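Local coordinates for protein putative xanthine dehydrogenase YAGS fad-binding subunit (PDB 5G5G) that carries the molybdenum and pterin cytosine dinucleotide cofactor of a periplasmic aldehyde oxidase and probably oxidises aldehydes to carboxylic acids, at residues 1-6 against 572-577; 9-14 against 481-486; 48-53 against 265-270. One frame throughout, in Å; residues are numbered along the deposited sequence.

Contact 1. Residues 1-6 against 572-577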
# COMPACT_ATOMS: atom_id res chain seq x y z
N MET C 1 -14.48 -6.20 -36.31
CA MET C 1 -13.33 -6.89 -36.93
C MET C 1 -13.23 -8.20 -36.17
O MET C 1 -13.34 -8.23 -34.95
CB MET C 1 -12.04 -6.06 -36.75
CG MET C 1 -10.80 -6.66 -37.36
SD MET C 1 -9.37 -5.65 -36.88
CE MET C 1 -9.40 -4.55 -38.31
N LYS C 2 -13.04 -9.29 -36.90
CA LYS C 2 -12.88 -10.61 -36.28
C LYS C 2 -11.44 -11.11 -36.49
O LYS C 2 -11.03 -11.35 -37.62
CB LYS C 2 -13.90 -11.58 -36.92
CG LYS C 2 -13.84 -13.01 -36.38
CD LYS C 2 -14.29 -13.12 -34.93
CE LYS C 2 -13.96 -14.46 -34.31
NZ LYS C 2 -14.69 -15.57 -34.98
N PHE C 3 -10.71 -11.28 -35.40
CA PHE C 3 -9.31 -11.72 -35.43
C PHE C 3 -9.24 -13.24 -35.32
O PHE C 3 -9.28 -13.79 -34.21
CB PHE C 3 -8.50 -11.04 -34.33
CG PHE C 3 -7.03 -11.27 -34.43
CD1 PHE C 3 -6.28 -10.58 -35.37
CD2 PHE C 3 -6.38 -12.21 -33.62
CE1 PHE C 3 -4.92 -10.78 -35.47
CE2 PHE C 3 -4.99 -12.46 -33.74
CZ PHE C 3 -4.28 -11.75 -34.69
N ASP C 4 -9.13 -13.89 -36.46
CA ASP C 4 -9.10 -15.36 -36.46
C ASP C 4 -7.89 -15.97 -37.16
O ASP C 4 -7.76 -17.19 -37.14
CB ASP C 4 -10.43 -15.97 -37.00
CG ASP C 4 -10.81 -15.49 -38.38
OD1 ASP C 4 -9.98 -14.91 -39.12
OD2 ASP C 4 -11.99 -15.72 -38.76
N LYS C 5 -7.00 -15.13 -37.72
CA LYS C 5 -5.78 -15.61 -38.36
C LYS C 5 -4.64 -14.80 -37.80
O LYS C 5 -4.84 -13.69 -37.39
CB LYS C 5 -5.90 -15.42 -39.88
CG LYS C 5 -6.93 -16.34 -40.51
CD LYS C 5 -7.14 -16.07 -42.01
CE LYS C 5 -7.98 -14.82 -42.33
NZ LYS C 5 -9.34 -14.74 -41.68
N PRO C 6 -3.44 -15.37 -37.71
CA PRO C 6 -2.35 -14.53 -37.18
C PRO C 6 -2.16 -13.22 -37.99
O PRO C 6 -2.43 -13.20 -39.19
CB PRO C 6 -1.11 -15.42 -37.34
CG PRO C 6 -1.68 -16.81 -37.38
CD PRO C 6 -2.96 -16.70 -38.11
N ILE C 572 -13.12 -5.17 -31.84
CA ILE C 572 -12.42 -6.39 -32.15
C ILE C 572 -12.98 -7.55 -31.37
O ILE C 572 -13.22 -7.44 -30.14
CB ILE C 572 -10.92 -6.21 -31.95
CG1 ILE C 572 -10.20 -7.44 -32.51
CG2 ILE C 572 -10.51 -5.94 -30.52
CD1 ILE C 572 -8.96 -7.14 -33.25
N GLU C 573 -13.13 -8.69 -32.05
CA GLU C 573 -13.54 -9.94 -31.45
C GLU C 573 -12.51 -10.97 -31.80
O GLU C 573 -11.87 -10.85 -32.83
CB GLU C 573 -14.86 -10.42 -32.06
CG GLU C 573 -16.03 -9.50 -31.81
CD GLU C 573 -17.31 -10.11 -32.34
OE1 GLU C 573 -17.31 -10.56 -33.50
OE2 GLU C 573 -18.30 -10.12 -31.60
N PHE C 574 -12.38 -11.98 -30.95
CA PHE C 574 -11.33 -12.99 -31.09
C PHE C 574 -11.88 -14.38 -31.32
O PHE C 574 -12.81 -14.78 -30.67
CB PHE C 574 -10.41 -12.96 -29.89
CG PHE C 574 -9.65 -11.69 -29.75
CD1 PHE C 574 -8.44 -11.51 -30.41
CD2 PHE C 574 -10.18 -10.62 -29.04
CE1 PHE C 574 -7.75 -10.29 -30.32
CE2 PHE C 574 -9.49 -9.39 -28.93
CZ PHE C 574 -8.27 -9.24 -29.57
N GLY C 575 -11.33 -15.08 -32.30
CA GLY C 575 -11.74 -16.46 -32.64
C GLY C 575 -10.98 -17.48 -31.81
O GLY C 575 -10.72 -17.26 -30.65
N THR C 576 -10.57 -18.57 -32.43
CA THR C 576 -10.02 -19.73 -31.74
C THR C 576 -8.49 -19.83 -31.66
O THR C 576 -7.99 -20.91 -31.31
CB THR C 576 -10.51 -21.03 -32.42
OG1 THR C 576 -10.10 -21.06 -33.79
CG2 THR C 576 -12.01 -21.11 -32.36
N LEU C 577 -7.74 -18.75 -31.93
CA LEU C 577 -6.26 -18.83 -31.83
C LEU C 577 -5.77 -19.10 -30.40
O LEU C 577 -4.75 -19.74 -30.24
CB LEU C 577 -5.58 -17.58 -32.38
CG LEU C 577 -5.71 -17.44 -33.89
CD1 LEU C 577 -5.34 -16.01 -34.26
CD2 LEU C 577 -4.85 -18.44 -34.67

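Contact 2. Residues 9-14 against 481-486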
# COMPACT_ATOMS: atom_id res chain seq x y z
N GLU C 9 1.59 -8.02 -41.90
CA GLU C 9 2.10 -6.66 -41.77
C GLU C 9 0.92 -5.72 -41.75
O GLU C 9 -0.03 -5.88 -42.50
CB GLU C 9 3.01 -6.25 -42.95
CG GLU C 9 4.41 -6.82 -42.83
CD GLU C 9 5.38 -6.30 -43.90
OE1 GLU C 9 5.29 -5.10 -44.31
OE2 GLU C 9 6.22 -7.10 -44.32
N ASN C 10 0.99 -4.72 -40.90
CA ASN C 10 -0.08 -3.72 -40.83
C ASN C 10 0.53 -2.41 -40.34
O ASN C 10 1.72 -2.37 -40.07
CB ASN C 10 -1.25 -4.27 -39.94
CG ASN C 10 -0.88 -4.41 -38.48
OD1 ASN C 10 -0.15 -3.60 -37.92
ND2 ASN C 10 -1.47 -5.42 -37.83
N PRO C 11 -0.25 -1.32 -40.27
CA PRO C 11 0.36 0.00 -39.99
C PRO C 11 1.10 0.13 -38.67
O PRO C 11 1.99 0.98 -38.56
CB PRO C 11 -0.85 0.96 -40.05
CG PRO C 11 -1.76 0.30 -41.04
CD PRO C 11 -1.65 -1.18 -40.70
N ILE C 12 0.74 -0.68 -37.66
CA ILE C 12 1.34 -0.58 -36.37
C ILE C 12 2.80 -0.95 -36.46
O ILE C 12 3.61 -0.40 -35.73
CB ILE C 12 0.65 -1.49 -35.31
CG1 ILE C 12 -0.84 -1.10 -35.15
CG2 ILE C 12 1.36 -1.41 -33.96
CD1 ILE C 12 -1.11 0.25 -34.58
N ASP C 13 3.15 -1.84 -37.40
CA ASP C 13 4.57 -2.21 -37.65
C ASP C 13 5.55 -1.06 -37.94
O ASP C 13 6.76 -1.24 -37.81
CB ASP C 13 4.67 -3.21 -38.79
CG ASP C 13 4.07 -4.59 -38.44
OD1 ASP C 13 4.08 -5.04 -37.29
OD2 ASP C 13 3.71 -5.25 -39.44
N GLN C 14 5.03 0.09 -38.37
CA GLN C 14 5.87 1.26 -38.65
C GLN C 14 6.57 1.76 -37.37
O GLN C 14 7.68 2.33 -37.44
CB GLN C 14 5.03 2.39 -39.22
CG GLN C 14 4.38 2.10 -40.56
CD GLN C 14 3.43 3.21 -40.98
OE1 GLN C 14 3.79 4.06 -41.78
NE2 GLN C 14 2.24 3.23 -40.43
N ALA C 481 -2.59 7.64 -33.09
CA ALA C 481 -1.64 8.46 -33.79
C ALA C 481 -0.93 7.64 -34.90
O ALA C 481 -0.71 8.13 -36.02
CB ALA C 481 -0.63 9.03 -32.80
N GLU C 482 -0.51 6.43 -34.54
CA GLU C 482 0.18 5.56 -35.47
C GLU C 482 -0.70 5.25 -36.67
O GLU C 482 -0.24 5.32 -37.81
CB GLU C 482 0.56 4.24 -34.80
CG GLU C 482 1.49 3.40 -35.67
CD GLU C 482 2.95 3.84 -35.56
OE1 GLU C 482 3.49 3.82 -34.41
OE2 GLU C 482 3.54 4.17 -36.60
N MET C 483 -1.95 4.90 -36.39
CA MET C 483 -2.88 4.48 -37.47
C MET C 483 -3.26 5.60 -38.43
O MET C 483 -3.49 5.36 -39.61
CB MET C 483 -4.12 3.88 -36.84
CG MET C 483 -3.88 2.56 -36.13
SD MET C 483 -3.36 1.23 -37.20
CE MET C 483 -4.84 0.84 -38.15
N LEU C 484 -3.34 6.82 -37.92
CA LEU C 484 -3.84 7.96 -38.67
C LEU C 484 -2.74 8.86 -39.20
O LEU C 484 -3.03 9.75 -39.99
CB LEU C 484 -4.88 8.75 -37.85
CG LEU C 484 -6.17 7.93 -37.68
CD1 LEU C 484 -6.97 8.46 -36.52
CD2 LEU C 484 -7.01 7.98 -38.93
N GLY C 485 -1.49 8.61 -38.80
CA GLY C 485 -0.33 9.40 -39.27
C GLY C 485 -0.29 10.82 -38.69
O GLY C 485 0.18 11.75 -39.36
N VAL C 486 -0.79 10.99 -37.47
CA VAL C 486 -0.81 12.30 -36.80
C VAL C 486 0.13 12.28 -35.59
O VAL C 486 0.52 11.20 -35.12
CB VAL C 486 -2.20 12.79 -36.39
CG1 VAL C 486 -3.08 12.96 -37.61
CG2 VAL C 486 -2.84 11.87 -35.35
O HOH W 1 -0.11 4.97 -40.69

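Contact 3. Residues 48-53 against 265-270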
# COMPACT_ATOMS: atom_id res chain seq x y z
N ALA C 48 -23.51 18.08 -2.35
CA ALA C 48 -23.56 16.66 -2.05
C ALA C 48 -23.46 16.42 -0.54
O ALA C 48 -22.68 17.09 0.17
CB ALA C 48 -22.46 15.92 -2.77
N ALA C 49 -24.30 15.52 -0.06
CA ALA C 49 -24.23 15.06 1.33
C ALA C 49 -23.18 13.95 1.47
O ALA C 49 -22.66 13.43 0.46
CB ALA C 49 -25.61 14.66 1.85
N TYR C 50 -22.84 13.64 2.70
CA TYR C 50 -21.79 12.71 3.06
C TYR C 50 -22.36 11.48 3.68
O TYR C 50 -23.11 11.56 4.65
CB TYR C 50 -20.83 13.39 4.01
CG TYR C 50 -20.09 14.55 3.44
CD1 TYR C 50 -20.65 15.79 3.35
CD2 TYR C 50 -18.81 14.39 2.92
CE1 TYR C 50 -19.97 16.87 2.83
CE2 TYR C 50 -18.10 15.46 2.38
CZ TYR C 50 -18.70 16.70 2.33
OH TYR C 50 -17.98 17.78 1.78
N GLY C 51 -22.00 10.30 3.17
CA GLY C 51 -22.40 9.07 3.82
C GLY C 51 -21.26 8.38 4.52
O GLY C 51 -20.20 8.22 3.93
N TYR C 52 -21.48 7.89 5.74
CA TYR C 52 -20.45 7.26 6.50
C TYR C 52 -20.92 5.84 6.83
O TYR C 52 -21.98 5.64 7.45
CB TYR C 52 -20.07 8.08 7.72
CG TYR C 52 -18.72 7.73 8.29
CD1 TYR C 52 -18.56 6.63 9.15
CD2 TYR C 52 -17.61 8.49 7.99
CE1 TYR C 52 -17.32 6.31 9.68
CE2 TYR C 52 -16.36 8.19 8.49
CZ TYR C 52 -16.22 7.10 9.34
OH TYR C 52 -14.99 6.79 9.84
N ILE C 53 -20.11 4.87 6.43
CA ILE C 53 -20.40 3.46 6.59
C ILE C 53 -20.31 2.94 8.03
O ILE C 53 -19.40 3.31 8.75
CB ILE C 53 -19.43 2.70 5.65
CG1 ILE C 53 -20.22 1.77 4.79
CG2 ILE C 53 -18.16 2.20 6.33
CD1 ILE C 53 -20.45 2.52 3.51
N PRO C 265 -27.55 14.47 -4.03
CA PRO C 265 -26.34 13.66 -4.27
C PRO C 265 -25.65 13.30 -2.92
O PRO C 265 -25.74 14.05 -1.92
CB PRO C 265 -25.42 14.57 -5.10
CG PRO C 265 -26.32 15.59 -5.66
CD PRO C 265 -27.49 15.76 -4.73
N VAL C 266 -25.05 12.12 -2.89
CA VAL C 266 -24.36 11.62 -1.72
C VAL C 266 -23.05 11.03 -2.17
O VAL C 266 -23.00 10.31 -3.16
CB VAL C 266 -25.18 10.55 -0.97
CG1 VAL C 266 -24.38 9.96 0.20
CG2 VAL C 266 -26.52 11.12 -0.51
N LYS C 267 -21.98 11.33 -1.44
CA LYS C 267 -20.69 10.68 -1.67
C LYS C 267 -20.24 9.90 -0.47
O LYS C 267 -20.53 10.28 0.67
CB LYS C 267 -19.63 11.66 -2.14
CG LYS C 267 -19.35 12.80 -1.25
CD LYS C 267 -18.32 13.69 -1.94
CE LYS C 267 -17.66 14.66 -1.04
NZ LYS C 267 -16.53 15.42 -1.65
N VAL C 268 -19.63 8.78 -0.74
CA VAL C 268 -19.25 7.78 0.27
C VAL C 268 -17.83 7.28 -0.03
O VAL C 268 -17.55 6.87 -1.16
CB VAL C 268 -20.18 6.55 0.21
CG1 VAL C 268 -19.74 5.48 1.22
CG2 VAL C 268 -21.63 6.96 0.48
N MET C 269 -16.95 7.36 0.96
CA MET C 269 -15.63 6.75 0.87
C MET C 269 -15.53 5.67 1.96
O MET C 269 -16.01 5.88 3.09
CB MET C 269 -14.56 7.80 1.14
CG MET C 269 -13.14 7.28 1.00
SD MET C 269 -11.87 8.59 1.26
CE MET C 269 -12.51 9.75 0.09
N LEU C 270 -14.94 4.55 1.64
CA LEU C 270 -14.68 3.52 2.66
C LEU C 270 -13.45 3.97 3.47
O LEU C 270 -12.36 4.13 2.90
CB LEU C 270 -14.43 2.16 2.04
CG LEU C 270 -15.50 1.65 1.07
CD1 LEU C 270 -15.20 0.21 0.68
CD2 LEU C 270 -16.82 1.71 1.75
O HOH W 2 -17.58 9.10 3.40
O HOH W 3 -17.75 5.85 5.19

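Contact 1. Residues 1-6 against 572-577
The carbonyl oxygen of Met-1 accepts a hydrogen bond from Glu-573 N, 2.9 Å from N to O, and Ile-572 CA lies 3.5 Å from the same O in a weaker C-H...O contact. The next link runs the other way, Phe-3 N to Glu-573 O at 2.9 Å and an N-H...O angle of 177°. Glu-573 thus uses both backbone polar groups on the residues flanking Lys-2, the register of a parallel strand pair, in which Lys-2 faces Glu-573 and Phe-3 faces Phe-574. Gly-575 N closes the ladder on Phe-3 O. Through this pairing the N-terminal strand 2-3 forms an edge of the mixed sheet whose next strand, 566-574, continues inward to 447-453. Lys-2 bends at chi2 (67°), which turns its chain across the neighbouring strand: CD passes Glu-573 CB, and Lys-2 CE presses on Gly-575 CA at 3.4 Å, close for two carbons. A CB on Gly-575 would sit tightly against both Lys-2 CE and Asp-4 CB. On the sheet face of the two phenylalanines, Phe-3 CD2 meets Phe-574 CD1 at 3.9 Å, with the ring planes inclined by 66°. Phe-3 CE2 then reaches Leu-577 CD1 at 3.6 Å, where the helix 577-580 begins. Ile-572 CD1 fills in between Met-1 SD and Phe-3 CB, while Pro-684 covers Phe-3 and Ile-572, and Tyr-520, Ala-521 and Met-524 of helix 511-534 pack on Met-1.

Contact 2. Residues 9-14 against 481-486
The 3-10 turn of residues 11-14 sits against the last turn of helix 472-484, with CA atoms 6.1 Å apart for Pro-11 and Met-483 and 6.3 Å for Ile-12 and Glu-482. Met-483 supplies the apolar half: chi1, chi2 and chi3 all lie near -60°, folding the chain so that Met-483 SD lies 3.6 Å from Ile-12 CD1 and 3.8 Å from Pro-11 CB. Cys-523 and Met-524 of helix 511-534 also touch the Met-483 side chain. Glu-482 lays its CG near Pro-11 O and Ile-12 CA, then bends at chi2 to bring OE2 within 3.5 Å of Gln-14 CB. That carboxylate is held by the loop just beyond the turn: OE1 accepts from Val-17 N and Val-18 N, and OE2 from Lys-16 N. With its chain extended beyond CG, Gln-14 brings NE2 to Pro-11 O at 2.9 Å, the oxygen being met on a lone pair in the carbonyl plane. The same NE2 donates to water 1, which in turn donates a hydrogen bond to Glu-482 O. Ahead of these bonds, Asn-10 OD1 accepts from Ile-12 N, an Asx turn at the start of the 3-10 segment. The direct touches are van der Waals contacts, apolar around Met-483; the polar link between the segments is a water, and three backbone N-H groups around a buried carboxylate would probably favour the ionised form of Glu-482.

Contact 3. Residues 48-53 against 265-270
Strands 49-53 and 266-269 run parallel, 4.7 Å apart at their closest with directions 35° apart, neighbours in a seven-stranded mixed sheet joining the a/b hammerhead region to the first molybdopterin-binding region. Three backbone bonds tie their first halves: Ala-49 N to Pro-265 O, Lys-267 N to Ala-49 O, and Gly-51 N to Lys-267 O, the last 2.9 Å and nearly straight at 175°. Farther on the strands separate, the CA atoms of Ile-53 and Leu-270 being 6.9 Å apart, and water carries the pairing. On the face of Ala-49 and Val-266, Val-268 CG2 lies 4.0 Å from Gly-51 CA, so close that a CB on Gly-51 would collide with it. Replacing Val-268 by alanine would probably leave a gap beside Gly-51 CA, where the CG2 branch now packs. On the other face, Lys-267 CG sits between its backbone N and carbonyl carbon (chi1 58°), and the extended chain runs alongside Tyr-50, Lys-267 CE 3.5 Å from Tyr-50 CE2. Lys-267 NZ hydrogen-bonds Tyr-39 O and forms a salt bridge with an acidic side chain of another protein chain. Water 2 bridges Gly-51 O and Met-269 N; water 3 joins Ile-53 N to Met-269 O, 2.7 Å from that oxygen.

In the fold
Contacts 1 and 2 follow one another along the N-terminal segment, with centres about 20 Å apart, and share their surroundings: Tyr-520 and Met-524 of helix 511-534 touch residues of both, and Pro-684, which borders contact 1, receives Asn-10 ND2 of contact 2 on its O. Both also lie near the cofactor, the side chains of Phe-574 and Ile-12 being about 11 and about 10 Å from the bound pterin cytosine dinucleotide; neither side chain touches the ligand, so both contacts lie in a shell outside it. Contact 3 is remote, its centre about 44 Å from that of contact 1 and about 45 Å from that of contact 2, with nearest atoms about 32 and about 35 Å away. It belongs to a separate sheet, against another protein chain.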